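Local atomic coordinates of phosphoribosylformylglycinamidine synthase 2 (Thermus thermophilus, PDB entry 3VIU), a protein that belongs to the AIR synthase related (PurM-like) proteins, carries two N- and two C-terminal family domains in one chain, and binds adenosine-5'-diphosphate and magnesium. Residues P426-A431 / T634-V639; L628-M633 / K693-L698; A431-I436 / S474-K479; V394-L399 / L704-E709; K600-A605 / S659-T664. All coordinates share one frame; numbering follows the deposited sequence.

The five contacts lie in the second half of the chain, in and around its second pair of AIR synthase related domains. Contact 3 is in the N-terminal member of the pair, and contacts 2 and 5 are in the C-terminal member. Contact 1 joins the two members and shares Ala431 with contact 3, about 14 Å away between centres. Contacts 2, 4 and 5 reach one mixed sheet; contacts 2 and 4 use its neighbouring strands 694-699 and 702-707, with centres about 8 Å apart. Contact 4 spans the longest loop, from helix 391-399 to near the chain end, and the other four contacts fall within that loop. Magnesium sits between the paired domains.

Contact 1. Residues P426-A431 / T634-V639; sequences PGKGDA and TFPYGV. With MG (magnesium ion), chain D.
The phenol ring of Tyr637 meets Gly427 through its hydroxyl alone. Tyr637 OH lies 4.4 Å from Gly427 CA, and no ring carbon comes as near. Neither ring face is used here. The same hydroxyl is hydrogen-bonded to Glu554, which helps to hold it there. The pyrrolidine ring of Pro636 meets Lys428: Pro636 CG lies 4.3 Å from Lys428 CD. The lysine reaches it with an extended start, CG pointing away from the amide nitrogen (chi1 173°), and bends at chi3 only beyond the touching carbon.

This is a light surface contact between loops of two AIR synthase related domains, 426-431 from the N-terminal one and 634-639 from the C-terminal one. No hydrogen bond crosses it. Next to Pro636, Phe635 turns away and stacks on Trp715 of helix 708-723.

The loop 426-431 also carries a metal ligand. Asp430 OD1 binds the magnesium ion at 2.6 Å, with the carboxylate beside the backbone N (chi1 -82°). Two waters at 2.5 Å from the magnesium ion, together with Asn472 and Asp620, complete the ligands in the model. Asp620 comes from the C-terminal domain, so the ion bridges the same two domains.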
# COMPACT_ATOMS: atom_id res chain seq x y z
N PRO A 426 -3.45 -18.32 -10.24
CA PRO A 426 -3.60 -19.11 -9.01
C PRO A 426 -2.36 -19.75 -8.38
O PRO A 426 -2.36 -20.08 -7.19
CB PRO A 426 -4.68 -20.13 -9.38
CG PRO A 426 -4.50 -20.29 -10.87
CD PRO A 426 -4.27 -18.88 -11.33
N GLY A 427 -1.30 -19.94 -9.17
CA GLY A 427 -0.08 -20.52 -8.63
C GLY A 427 0.62 -19.52 -7.73
O GLY A 427 1.16 -18.52 -8.20
N LYS A 428 0.63 -19.80 -6.43
CA LYS A 428 1.23 -18.91 -5.45
C LYS A 428 2.66 -18.44 -5.74
O LYS A 428 3.62 -19.22 -5.71
CB LYS A 428 1.18 -19.56 -4.06
CG LYS A 428 1.93 -18.79 -2.98
CD LYS A 428 1.65 -19.33 -1.58
CE LYS A 428 0.49 -18.60 -0.92
NZ LYS A 428 -0.77 -18.71 -1.71
N GLY A 429 2.79 -17.15 -6.04
CA GLY A 429 4.09 -16.56 -6.30
C GLY A 429 4.33 -15.57 -5.17
O GLY A 429 3.40 -15.27 -4.43
N ASP A 430 5.55 -15.06 -5.03
CA ASP A 430 5.85 -14.10 -3.96
C ASP A 430 5.15 -12.75 -4.15
O ASP A 430 5.06 -11.95 -3.22
CB ASP A 430 7.36 -13.89 -3.83
CG ASP A 430 8.03 -14.98 -3.02
OD1 ASP A 430 7.93 -14.93 -1.78
OD2 ASP A 430 8.63 -15.89 -3.61
N ALA A 431 4.66 -12.50 -5.35
CA ALA A 431 3.95 -11.26 -5.62
C ALA A 431 2.73 -11.65 -6.41
O ALA A 431 2.75 -12.66 -7.11
CB ALA A 431 4.82 -10.30 -6.43
N THR A 634 6.98 -26.09 0.04
CA THR A 634 6.42 -27.43 -0.06
C THR A 634 4.88 -27.43 0.03
O THR A 634 4.23 -28.41 -0.35
CB THR A 634 6.95 -28.31 1.07
OG1 THR A 634 6.32 -27.93 2.29
CG2 THR A 634 8.45 -28.13 1.22
N PHE A 635 4.30 -26.35 0.54
CA PHE A 635 2.85 -26.25 0.70
C PHE A 635 1.98 -26.21 -0.57
O PHE A 635 0.99 -26.95 -0.67
CB PHE A 635 2.49 -25.03 1.56
CG PHE A 635 3.10 -25.04 2.93
CD1 PHE A 635 3.38 -26.24 3.58
CD2 PHE A 635 3.35 -23.84 3.59
CE1 PHE A 635 3.89 -26.24 4.88
CE2 PHE A 635 3.87 -23.83 4.89
CZ PHE A 635 4.14 -25.03 5.54
N PRO A 636 2.32 -25.36 -1.54
CA PRO A 636 1.52 -25.26 -2.77
C PRO A 636 1.20 -26.55 -3.53
O PRO A 636 0.06 -26.73 -3.96
CB PRO A 636 2.30 -24.25 -3.61
CG PRO A 636 2.89 -23.35 -2.57
CD PRO A 636 3.41 -24.37 -1.57
N TYR A 637 2.18 -27.43 -3.71
CA TYR A 637 1.97 -28.67 -4.45
C TYR A 637 2.24 -29.94 -3.67
O TYR A 637 2.12 -31.03 -4.21
CB TYR A 637 2.83 -28.68 -5.70
CG TYR A 637 2.50 -27.58 -6.68
CD1 TYR A 637 1.44 -27.71 -7.57
CD2 TYR A 637 3.22 -26.38 -6.69
CE1 TYR A 637 1.10 -26.69 -8.46
CE2 TYR A 637 2.90 -25.36 -7.56
CZ TYR A 637 1.84 -25.52 -8.45
OH TYR A 637 1.52 -24.51 -9.33
N GLY A 638 2.62 -29.81 -2.40
CA GLY A 638 2.89 -30.99 -1.60
C GLY A 638 4.14 -31.75 -2.01
O GLY A 638 4.23 -32.96 -1.82
N VAL A 639 5.11 -31.03 -2.58
CA VAL A 639 6.37 -31.62 -3.00
C VAL A 639 7.43 -31.20 -1.98
O VAL A 639 7.64 -30.00 -1.75
CB VAL A 639 6.75 -31.10 -4.41
CG1 VAL A 639 8.18 -31.48 -4.75
CG2 VAL A 639 5.78 -31.66 -5.44
MG MG D . 8.32 -13.26 0.14
O HOH W 1 9.76 -11.68 1.39
O HOH W 2 9.42 -15.07 1.55

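Contact 2. Residues L628-M633 / K693-L698; sequences LALAEM and KSLTVL
Leu630 and Leu695 make the main touch between helix 625-634 and strand 694-699. Leu630 CG lies 4.2 Å from Leu695 CD1, and the two side chains cross at about a right angle. The other methyl of Leu695 goes to the next helix residue. Leu695 CD2 is 4.4 Å from Ala631 CB and 4.3 Å from Ala631 N. One leucine fork therefore straddles two successive helix residues. Its torsions explain this: chi1 (169°) sets CG across from the backbone N and carries it toward the helix, and chi2 (60°) then spreads the two methyls. The closest CA pair is Ala631 CA and Leu695 CA, 7.1 Å apart.

All three touching residues are buried. No hydrogen bond crosses the contact, and its side-chain touches are apolar. Leu662 of strand 661-665 packs on Leu630, while Trp706 and Leu395 pack on Leu695, so the pair belongs to a larger core. Farther along the strand the fit is looser. Val697 also faces the helix, but Val697 CG2 stays 4.8 Å from Leu630 CD2. The other strand face is more open. Ser694 and Thr696 are partly exposed there, Leu698 is exposed, and Thr696 OG1 is hydrogen-bonded to Glu705 OE1.

The arrangement is that of an alpha/beta layer: helix 625-634, which links strands 618-620 and 641-644, running in the same direction but not adjacent, lies against the mixed sheet of the PurM-like C-terminal domain.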
# COMPACT_ATOMS: atom_id res chain seq x y z
N LEU A 628 12.09 -21.77 7.37
CA LEU A 628 10.71 -21.40 7.16
C LEU A 628 10.46 -21.19 5.66
O LEU A 628 9.46 -21.67 5.12
CB LEU A 628 10.34 -20.13 7.94
CG LEU A 628 8.83 -19.93 7.89
CD1 LEU A 628 8.27 -20.07 9.29
CD2 LEU A 628 8.49 -18.58 7.28
N ALA A 629 11.37 -20.50 4.99
CA ALA A 629 11.23 -20.26 3.55
C ALA A 629 11.08 -21.61 2.86
O ALA A 629 10.20 -21.80 2.02
CB ALA A 629 12.45 -19.54 3.01
N LEU A 630 11.95 -22.54 3.23
CA LEU A 630 11.95 -23.88 2.67
C LEU A 630 10.60 -24.57 2.86
O LEU A 630 10.05 -25.15 1.92
CB LEU A 630 13.06 -24.69 3.36
CG LEU A 630 14.18 -25.34 2.55
CD1 LEU A 630 14.54 -24.56 1.30
CD2 LEU A 630 15.38 -25.45 3.46
N ALA A 631 10.04 -24.49 4.07
CA ALA A 631 8.75 -25.13 4.33
C ALA A 631 7.61 -24.53 3.50
O ALA A 631 6.72 -25.25 3.05
CB ALA A 631 8.42 -25.06 5.82
N GLU A 632 7.64 -23.21 3.31
CA GLU A 632 6.60 -22.54 2.54
C GLU A 632 6.56 -23.02 1.09
O GLU A 632 5.52 -22.96 0.45
CB GLU A 632 6.80 -21.02 2.57
CG GLU A 632 6.52 -20.40 3.94
CD GLU A 632 6.73 -18.90 3.96
OE1 GLU A 632 5.88 -18.19 4.55
OE2 GLU A 632 7.74 -18.42 3.41
N MSE A 633 7.69 -23.51 0.59
CA MSE A 633 7.75 -23.95 -0.80
C MSE A 633 7.15 -25.33 -1.03
O MSE A 633 6.85 -25.69 -2.16
CB MSE A 633 9.19 -23.90 -1.30
CG MSE A 633 9.77 -22.50 -1.32
SE MSE A 633 11.66 -22.46 -1.76
CE MSE A 633 11.55 -22.26 -3.68
N LYS A 693 7.71 -36.56 0.46
CA LYS A 693 6.69 -36.00 1.34
C LYS A 693 7.29 -35.60 2.67
O LYS A 693 6.67 -35.77 3.73
CB LYS A 693 5.55 -37.01 1.54
CG LYS A 693 4.63 -37.14 0.34
CD LYS A 693 4.91 -38.41 -0.45
CE LYS A 693 3.93 -38.57 -1.62
NZ LYS A 693 4.01 -39.92 -2.27
N SER A 694 8.50 -35.07 2.62
CA SER A 694 9.18 -34.60 3.82
C SER A 694 10.13 -33.46 3.50
O SER A 694 10.52 -33.25 2.35
CB SER A 694 10.00 -35.72 4.47
OG SER A 694 9.17 -36.66 5.13
N LEU A 695 10.47 -32.70 4.53
CA LEU A 695 11.46 -31.65 4.41
C LEU A 695 12.58 -32.30 5.22
O LEU A 695 12.39 -32.61 6.40
CB LEU A 695 11.01 -30.36 5.08
CG LEU A 695 12.13 -29.33 5.20
CD1 LEU A 695 12.65 -29.00 3.81
CD2 LEU A 695 11.64 -28.07 5.90
N THR A 696 13.72 -32.53 4.59
CA THR A 696 14.86 -33.17 5.25
C THR A 696 16.09 -32.27 5.18
O THR A 696 16.50 -31.84 4.09
CB THR A 696 15.16 -34.53 4.60
OG1 THR A 696 13.99 -35.35 4.68
CG2 THR A 696 16.32 -35.23 5.29
N VAL A 697 16.69 -31.99 6.33
CA VAL A 697 17.85 -31.11 6.38
C VAL A 697 19.06 -31.71 7.07
O VAL A 697 19.03 -31.98 8.28
CB VAL A 697 17.50 -29.78 7.11
CG1 VAL A 697 18.70 -28.84 7.05
CG2 VAL A 697 16.26 -29.12 6.48
N LEU A 698 20.13 -31.92 6.32
CA LEU A 698 21.34 -32.46 6.89
C LEU A 698 22.16 -31.31 7.45
O LEU A 698 22.37 -30.30 6.78
CB LEU A 698 22.16 -33.23 5.84
CG LEU A 698 23.52 -33.77 6.30
CD1 LEU A 698 23.34 -34.76 7.43
CD2 LEU A 698 24.22 -34.44 5.14

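Contact 3. Residues A431-I436 / S474-K479; sequences AAVLWI and SVVGAK
Val476 stands at the C-terminal end of helix 458-475, where a Schellman motif closes the helix, and it packs on the start of strand 432-436. Gly477 has positive phi (100°), and Gly477 N is bonded to Ser474 O at 2.9 Å. This turn presents Val476 to Ala431 and Val433.

The two methyls of Val476 divide the work. Val476 CG1 lies 3.5 Å from Ala431 N, against the backbone. Val476 CG2 lies 3.8 Å from Val433 CG2 and 4.1 Å from Ala431 CB. The torsion sets this split: CG1 is beside the backbone N (chi1 -64°), and CG2 sits between the N and the carbonyl carbon. Val433 and Val476 run alongside each other in opposite directions.

The contact joins the sheet of the N-terminal AIR synthase related domain to the end of the helix packed on it. No hydrogen bond links the two segments. Ala444 of the neighbouring strand 441-448 also touches Val476, and Leu425 touches Val433. The side chain of Ala431 is about 8 Å from the bound magnesium ion, whose ligand Asp430 precedes it in the chain.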
# COMPACT_ATOMS: atom_id res chain seq x y z
N ALA A 431 4.66 -12.50 -5.35
CA ALA A 431 3.95 -11.26 -5.62
C ALA A 431 2.73 -11.65 -6.41
O ALA A 431 2.75 -12.66 -7.11
CB ALA A 431 4.82 -10.30 -6.43
N ALA A 432 1.65 -10.88 -6.29
CA ALA A 432 0.44 -11.18 -7.04
C ALA A 432 0.76 -10.87 -8.50
O ALA A 432 1.40 -9.86 -8.80
CB ALA A 432 -0.70 -10.32 -6.55
N VAL A 433 0.32 -11.73 -9.40
CA VAL A 433 0.56 -11.54 -10.83
C VAL A 433 -0.75 -11.51 -11.61
O VAL A 433 -1.40 -12.53 -11.76
CB VAL A 433 1.45 -12.67 -11.40
CG1 VAL A 433 1.57 -12.54 -12.92
CG2 VAL A 433 2.82 -12.63 -10.76
N LEU A 434 -1.12 -10.33 -12.09
CA LEU A 434 -2.35 -10.17 -12.86
C LEU A 434 -2.04 -10.22 -14.36
O LEU A 434 -1.32 -9.38 -14.89
CB LEU A 434 -3.02 -8.83 -12.54
CG LEU A 434 -3.63 -8.56 -11.16
CD1 LEU A 434 -4.61 -9.66 -10.82
CD2 LEU A 434 -2.54 -8.46 -10.12
N TRP A 435 -2.60 -11.22 -15.04
CA TRP A 435 -2.40 -11.39 -16.47
C TRP A 435 -3.36 -10.53 -17.28
O TRP A 435 -4.56 -10.50 -17.02
CB TRP A 435 -2.57 -12.87 -16.84
CG TRP A 435 -2.70 -13.15 -18.32
CD1 TRP A 435 -1.96 -12.61 -19.33
CD2 TRP A 435 -3.57 -14.11 -18.93
NE1 TRP A 435 -2.30 -13.18 -20.54
CE2 TRP A 435 -3.29 -14.11 -20.32
CE3 TRP A 435 -4.56 -14.98 -18.45
CZ2 TRP A 435 -3.96 -14.93 -21.22
CZ3 TRP A 435 -5.23 -15.80 -19.35
CH2 TRP A 435 -4.93 -15.77 -20.72
N ILE A 436 -2.82 -9.81 -18.25
CA ILE A 436 -3.64 -8.98 -19.10
C ILE A 436 -4.02 -9.83 -20.30
O ILE A 436 -3.20 -10.06 -21.20
CB ILE A 436 -2.88 -7.74 -19.58
CG1 ILE A 436 -2.49 -6.88 -18.39
CG2 ILE A 436 -3.75 -6.95 -20.54
CD1 ILE A 436 -1.59 -5.73 -18.75
N SER A 474 10.56 -9.13 -8.21
CA SER A 474 11.66 -9.67 -9.00
C SER A 474 11.64 -11.19 -8.97
O SER A 474 11.97 -11.85 -9.95
CB SER A 474 13.01 -9.20 -8.43
OG SER A 474 13.11 -7.80 -8.52
N VAL A 475 11.25 -11.73 -7.82
CA VAL A 475 11.18 -13.16 -7.60
C VAL A 475 10.16 -13.89 -8.48
O VAL A 475 10.32 -15.09 -8.74
CB VAL A 475 10.92 -13.44 -6.10
CG1 VAL A 475 10.39 -14.84 -5.90
CG2 VAL A 475 12.21 -13.26 -5.33
N VAL A 476 9.11 -13.21 -8.92
CA VAL A 476 8.16 -13.89 -9.80
C VAL A 476 8.55 -13.62 -11.24
O VAL A 476 7.88 -14.05 -12.17
CB VAL A 476 6.66 -13.48 -9.54
CG1 VAL A 476 6.25 -13.91 -8.13
CG2 VAL A 476 6.45 -11.98 -9.75
N GLY A 477 9.65 -12.88 -11.41
CA GLY A 477 10.15 -12.60 -12.74
C GLY A 477 9.85 -11.25 -13.34
O GLY A 477 10.09 -11.03 -14.52
N ALA A 478 9.34 -10.32 -12.55
CA ALA A 478 9.01 -9.01 -13.08
C ALA A 478 10.00 -7.92 -12.64
O ALA A 478 10.62 -8.03 -11.58
CB ALA A 478 7.59 -8.64 -12.68
N LYS A 479 10.13 -6.88 -13.45
CA LYS A 479 11.02 -5.78 -13.11
C LYS A 479 10.30 -4.61 -12.44
O LYS A 479 9.35 -4.04 -12.99
CB LYS A 479 11.74 -5.24 -14.35
CG LYS A 479 12.65 -4.06 -14.04
CD LYS A 479 13.48 -3.66 -15.24
CE LYS A 479 14.36 -2.45 -14.92
NZ LYS A 479 15.14 -2.02 -16.13

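Contact 4. Residues V394-L399 / L704-E709; sequences VLRRLL and LEWSLE
Helix 391-399 passes strand 702-707 at a distance, with 9.0 Å between Arg396 CA and Trp706 CA, so long side chains have to fill the gap. The strand is an outermost one of the mixed sheet that also holds 694-699. The helix packs on it and, through Leu711, on helix 708-723. Leu395 CD2 sits over one face of the indole, 3.5 Å from the centroid of the Trp706 six-membered ring and 10° off the ring normal. This is a CH-pi contact. The methyl is nearly centred, and Leu395 CB adds a touch at 3.9 Å from Trp706 CZ2. A chi1 of 171° turns the leucine away from its own amide and out over the ring.

Arg396 approaches the pyrrole end of the same indole. Arg396 NH1 is 3.6 Å from Trp706 CD1, but the guanidinium and ring planes are 67° apart, so the two do not stack. A bend at chi3 brings the guanidinium round to the strand. There NH1 forms a salt bridge with Glu710 of helix 708-723. Trp706 NE1 is hydrogen-bonded to Gln392 O, a backbone oxygen of the arginine's own helix.

Ser707 is the N-cap of helix 708-723. Its side chain caps a backbone N, and Ser707 N is hydrogen-bonded to Glu710 OE2, a pattern consistent with a capping box.

The chemistry implies two kinds of hold on one tryptophan: a methyl packs its face, and its buried N-H is satisfied. Glu710 serves both the arginine and the helix start, and that location would probably favour its negative charge.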
# COMPACT_ATOMS: atom_id res chain seq x y z
N VAL A 394 11.23 -25.60 16.89
CA VAL A 394 11.21 -24.19 16.56
C VAL A 394 10.53 -23.91 15.22
O VAL A 394 9.77 -22.95 15.10
CB VAL A 394 12.63 -23.60 16.55
CG1 VAL A 394 12.65 -22.25 15.82
CG2 VAL A 394 13.11 -23.41 17.98
N LEU A 395 10.79 -24.75 14.22
CA LEU A 395 10.18 -24.55 12.92
C LEU A 395 8.66 -24.71 13.01
O LEU A 395 7.92 -23.94 12.41
CB LEU A 395 10.74 -25.54 11.89
CG LEU A 395 10.03 -25.58 10.53
CD1 LEU A 395 10.09 -24.20 9.87
CD2 LEU A 395 10.67 -26.63 9.65
N ARG A 396 8.21 -25.70 13.77
CA ARG A 396 6.78 -25.93 13.95
C ARG A 396 6.15 -24.77 14.71
O ARG A 396 5.04 -24.35 14.41
CB ARG A 396 6.50 -27.24 14.69
CG ARG A 396 6.81 -28.52 13.90
CD ARG A 396 6.13 -29.75 14.51
NE ARG A 396 6.71 -30.15 15.79
CZ ARG A 396 7.72 -31.01 15.92
NH1 ARG A 396 8.25 -31.58 14.85
NH2 ARG A 396 8.20 -31.29 17.13
N ARG A 397 6.88 -24.24 15.69
CA ARG A 397 6.36 -23.13 16.48
C ARG A 397 6.29 -21.83 15.67
O ARG A 397 5.38 -21.02 15.87
CB ARG A 397 7.21 -22.92 17.75
CG ARG A 397 7.01 -24.03 18.78
CD ARG A 397 8.08 -24.00 19.87
NE ARG A 397 8.02 -22.81 20.73
CZ ARG A 397 8.98 -22.46 21.59
NH1 ARG A 397 10.08 -23.20 21.71
NH2 ARG A 397 8.83 -21.38 22.34
N LEU A 398 7.24 -21.65 14.75
CA LEU A 398 7.26 -20.46 13.89
C LEU A 398 6.13 -20.51 12.87
O LEU A 398 5.47 -19.50 12.60
CB LEU A 398 8.60 -20.34 13.16
CG LEU A 398 9.75 -19.76 13.98
CD1 LEU A 398 11.04 -19.86 13.18
CD2 LEU A 398 9.45 -18.32 14.36
N LEU A 399 5.91 -21.69 12.29
CA LEU A 399 4.86 -21.86 11.30
C LEU A 399 3.52 -21.59 11.96
O LEU A 399 2.62 -21.05 11.32
CB LEU A 399 4.90 -23.29 10.73
CG LEU A 399 5.99 -23.60 9.71
CD1 LEU A 399 6.08 -25.09 9.49
CD2 LEU A 399 5.70 -22.90 8.39
N LEU A 704 17.74 -33.33 10.40
CA LEU A 704 16.52 -32.79 10.98
C LEU A 704 15.46 -33.18 9.96
O LEU A 704 15.71 -33.10 8.75
CB LEU A 704 16.62 -31.27 11.09
CG LEU A 704 17.68 -30.69 12.02
CD1 LEU A 704 17.70 -29.16 11.90
CD2 LEU A 704 17.40 -31.12 13.45
N GLU A 705 14.29 -33.60 10.42
CA GLU A 705 13.23 -34.02 9.51
C GLU A 705 11.80 -33.75 9.96
O GLU A 705 11.46 -33.90 11.13
CB GLU A 705 13.39 -35.51 9.20
CG GLU A 705 12.30 -36.07 8.32
CD GLU A 705 12.69 -37.40 7.70
OE1 GLU A 705 13.61 -37.42 6.84
OE2 GLU A 705 12.08 -38.43 8.07
N TRP A 706 10.97 -33.36 9.00
CA TRP A 706 9.55 -33.08 9.25
C TRP A 706 8.74 -33.64 8.09
O TRP A 706 9.20 -33.62 6.94
CB TRP A 706 9.29 -31.58 9.31
CG TRP A 706 10.00 -30.86 10.38
CD1 TRP A 706 9.52 -30.54 11.62
CD2 TRP A 706 11.30 -30.25 10.29
NE1 TRP A 706 10.43 -29.76 12.30
CE2 TRP A 706 11.53 -29.57 11.50
CE3 TRP A 706 12.29 -30.22 9.30
CZ2 TRP A 706 12.71 -28.86 11.75
CZ3 TRP A 706 13.45 -29.52 9.54
CH2 TRP A 706 13.65 -28.85 10.76
N SER A 707 7.54 -34.14 8.37
CA SER A 707 6.69 -34.64 7.31
C SER A 707 6.00 -33.38 6.77
O SER A 707 5.84 -32.40 7.50
CB SER A 707 5.65 -35.62 7.87
OG SER A 707 4.81 -34.97 8.81
N LEU A 708 5.60 -33.39 5.51
CA LEU A 708 4.94 -32.20 4.96
C LEU A 708 3.61 -32.01 5.68
O LEU A 708 3.10 -30.90 5.79
CB LEU A 708 4.72 -32.34 3.45
CG LEU A 708 5.96 -32.53 2.58
CD1 LEU A 708 5.63 -32.08 1.16
CD2 LEU A 708 7.14 -31.72 3.11
N GLU A 709 3.06 -33.11 6.19
CA GLU A 709 1.80 -33.04 6.91
C GLU A 709 1.87 -32.17 8.16
O GLU A 709 1.05 -31.26 8.33
CB GLU A 709 1.34 -34.45 7.32
CG GLU A 709 0.22 -35.02 6.47
CD GLU A 709 -0.31 -36.34 7.02
OE1 GLU A 709 0.48 -37.32 7.07
OE2 GLU A 709 -1.49 -36.40 7.42

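Contact 5. Residues K600-A605 / S659-T664; sequences KAVQEA and SRVLFT
Val602 swings CG1 to the far side from its backbone N (chi1 171°) and keeps CG2 beside it, which aims both methyls at segment 659-664. Val602 CG2 reaches the backbone: it is 3.4 Å from Ser659 O. Val602 CG1 meets a side chain instead, 3.8 Å from Val661 CG2. Val661 has the same rotamer, so its CG2 also lies beside its own backbone N. The two valine side chains lie alongside each other, pointing opposite ways. Among the CA atoms, Val602 CA and Ser659 CA approach most closely, at 6.3 Å.

Ser659 has positive phi (61°) in the turn before strand 661-665. It offers its carbonyl oxygen and its CB to Val602, while its hydroxyl is hydrogen-bonded to Glu599 in the same helix as Val602. No hydrogen bond joins the two segments themselves.

Elsewhere on the helix, Lys600 and Glu604 pair one turn apart. Lys600 NZ forms a salt bridge with Glu604 OE1 at 2.9 Å, on the syn side and 21° out of the carboxylate plane.

Val661 and Phe663 face helix 596-611, whereas Leu662 between them packs on helix 625-634. This strand of the C-terminal PurM-like domain thus has helices layered on both its faces, a helix-strand-helix sandwich of the alpha/beta kind.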
# COMPACT_ATOMS: atom_id res chain seq x y z
N LYS A 600 20.37 -5.29 -5.10
CA LYS A 600 20.12 -4.99 -6.50
C LYS A 600 20.67 -6.08 -7.42
O LYS A 600 19.99 -6.51 -8.36
CB LYS A 600 20.76 -3.63 -6.86
CG LYS A 600 20.57 -3.20 -8.32
CD LYS A 600 21.02 -1.75 -8.51
CE LYS A 600 20.72 -1.23 -9.91
NZ LYS A 600 21.63 -1.79 -10.96
N ALA A 601 21.89 -6.52 -7.16
CA ALA A 601 22.51 -7.56 -7.98
C ALA A 601 21.74 -8.87 -7.89
O ALA A 601 21.60 -9.59 -8.88
CB ALA A 601 23.96 -7.76 -7.54
N VAL A 602 21.23 -9.19 -6.70
CA VAL A 602 20.46 -10.43 -6.53
C VAL A 602 19.13 -10.34 -7.28
O VAL A 602 18.72 -11.32 -7.92
CB VAL A 602 20.17 -10.71 -5.02
CG1 VAL A 602 19.20 -11.87 -4.89
CG2 VAL A 602 21.47 -11.04 -4.29
N GLN A 603 18.47 -9.19 -7.21
CA GLN A 603 17.19 -8.99 -7.89
C GLN A 603 17.35 -9.12 -9.41
O GLN A 603 16.48 -9.68 -10.08
CB GLN A 603 16.59 -7.62 -7.56
CG GLN A 603 16.28 -7.41 -6.08
CD GLN A 603 15.16 -6.40 -5.83
OE1 GLN A 603 14.89 -6.03 -4.70
NE2 GLN A 603 14.49 -5.97 -6.90
N GLU A 604 18.45 -8.61 -9.94
CA GLU A 604 18.69 -8.70 -11.37
C GLU A 604 19.13 -10.10 -11.73
O GLU A 604 18.84 -10.59 -12.82
CB GLU A 604 19.73 -7.68 -11.81
CG GLU A 604 19.20 -6.26 -11.74
CD GLU A 604 20.28 -5.21 -11.92
OE1 GLU A 604 19.97 -4.00 -11.77
OE2 GLU A 604 21.43 -5.59 -12.21
N ALA A 605 19.83 -10.76 -10.81
CA ALA A 605 20.28 -12.12 -11.08
C ALA A 605 19.07 -13.04 -11.16
O ALA A 605 18.98 -13.89 -12.06
CB ALA A 605 21.22 -12.59 -9.99
N SER A 659 18.29 -9.96 0.76
CA SER A 659 19.03 -10.32 -0.44
C SER A 659 19.31 -11.81 -0.63
O SER A 659 20.26 -12.18 -1.30
CB SER A 659 20.35 -9.53 -0.46
OG SER A 659 20.13 -8.15 -0.22
N ARG A 660 18.47 -12.66 -0.03
CA ARG A 660 18.64 -14.10 -0.17
C ARG A 660 17.46 -14.73 -0.92
O ARG A 660 16.30 -14.51 -0.56
CB ARG A 660 18.79 -14.74 1.22
CG ARG A 660 19.95 -14.15 2.02
CD ARG A 660 20.29 -15.01 3.23
NE ARG A 660 19.21 -15.02 4.22
CZ ARG A 660 19.15 -15.88 5.24
NH1 ARG A 660 20.10 -16.78 5.40
NH2 ARG A 660 18.14 -15.81 6.09
N VAL A 661 17.76 -15.50 -1.96
CA VAL A 661 16.73 -16.14 -2.78
C VAL A 661 16.98 -17.62 -3.10
O VAL A 661 18.09 -18.02 -3.46
CB VAL A 661 16.58 -15.40 -4.15
CG1 VAL A 661 15.56 -16.11 -5.02
CG2 VAL A 661 16.17 -13.96 -3.92
N LEU A 662 15.91 -18.40 -2.99
CA LEU A 662 15.95 -19.83 -3.28
C LEU A 662 15.30 -20.07 -4.64
O LEU A 662 14.32 -19.41 -4.98
CB LEU A 662 15.16 -20.61 -2.23
CG LEU A 662 15.69 -20.66 -0.79
CD1 LEU A 662 14.63 -21.28 0.14
CD2 LEU A 662 16.96 -21.47 -0.77
N PHE A 663 15.83 -21.00 -5.42
CA PHE A 663 15.25 -21.32 -6.72
C PHE A 663 15.71 -22.69 -7.19
O PHE A 663 16.71 -23.22 -6.71
CB PHE A 663 15.58 -20.25 -7.76
CG PHE A 663 16.99 -20.31 -8.27
CD1 PHE A 663 17.26 -20.83 -9.53
CD2 PHE A 663 18.04 -19.83 -7.50
CE1 PHE A 663 18.56 -20.87 -10.01
CE2 PHE A 663 19.33 -19.87 -7.98
CZ PHE A 663 19.60 -20.39 -9.24
N THR A 664 14.95 -23.28 -8.11
CA THR A 664 15.29 -24.60 -8.62
C THR A 664 15.53 -24.58 -10.13
O THR A 664 14.94 -23.77 -10.85
CB THR A 664 14.19 -25.61 -8.31
OG1 THR A 664 13.09 -25.40 -9.20
CG2 THR A 664 13.70 -25.44 -6.88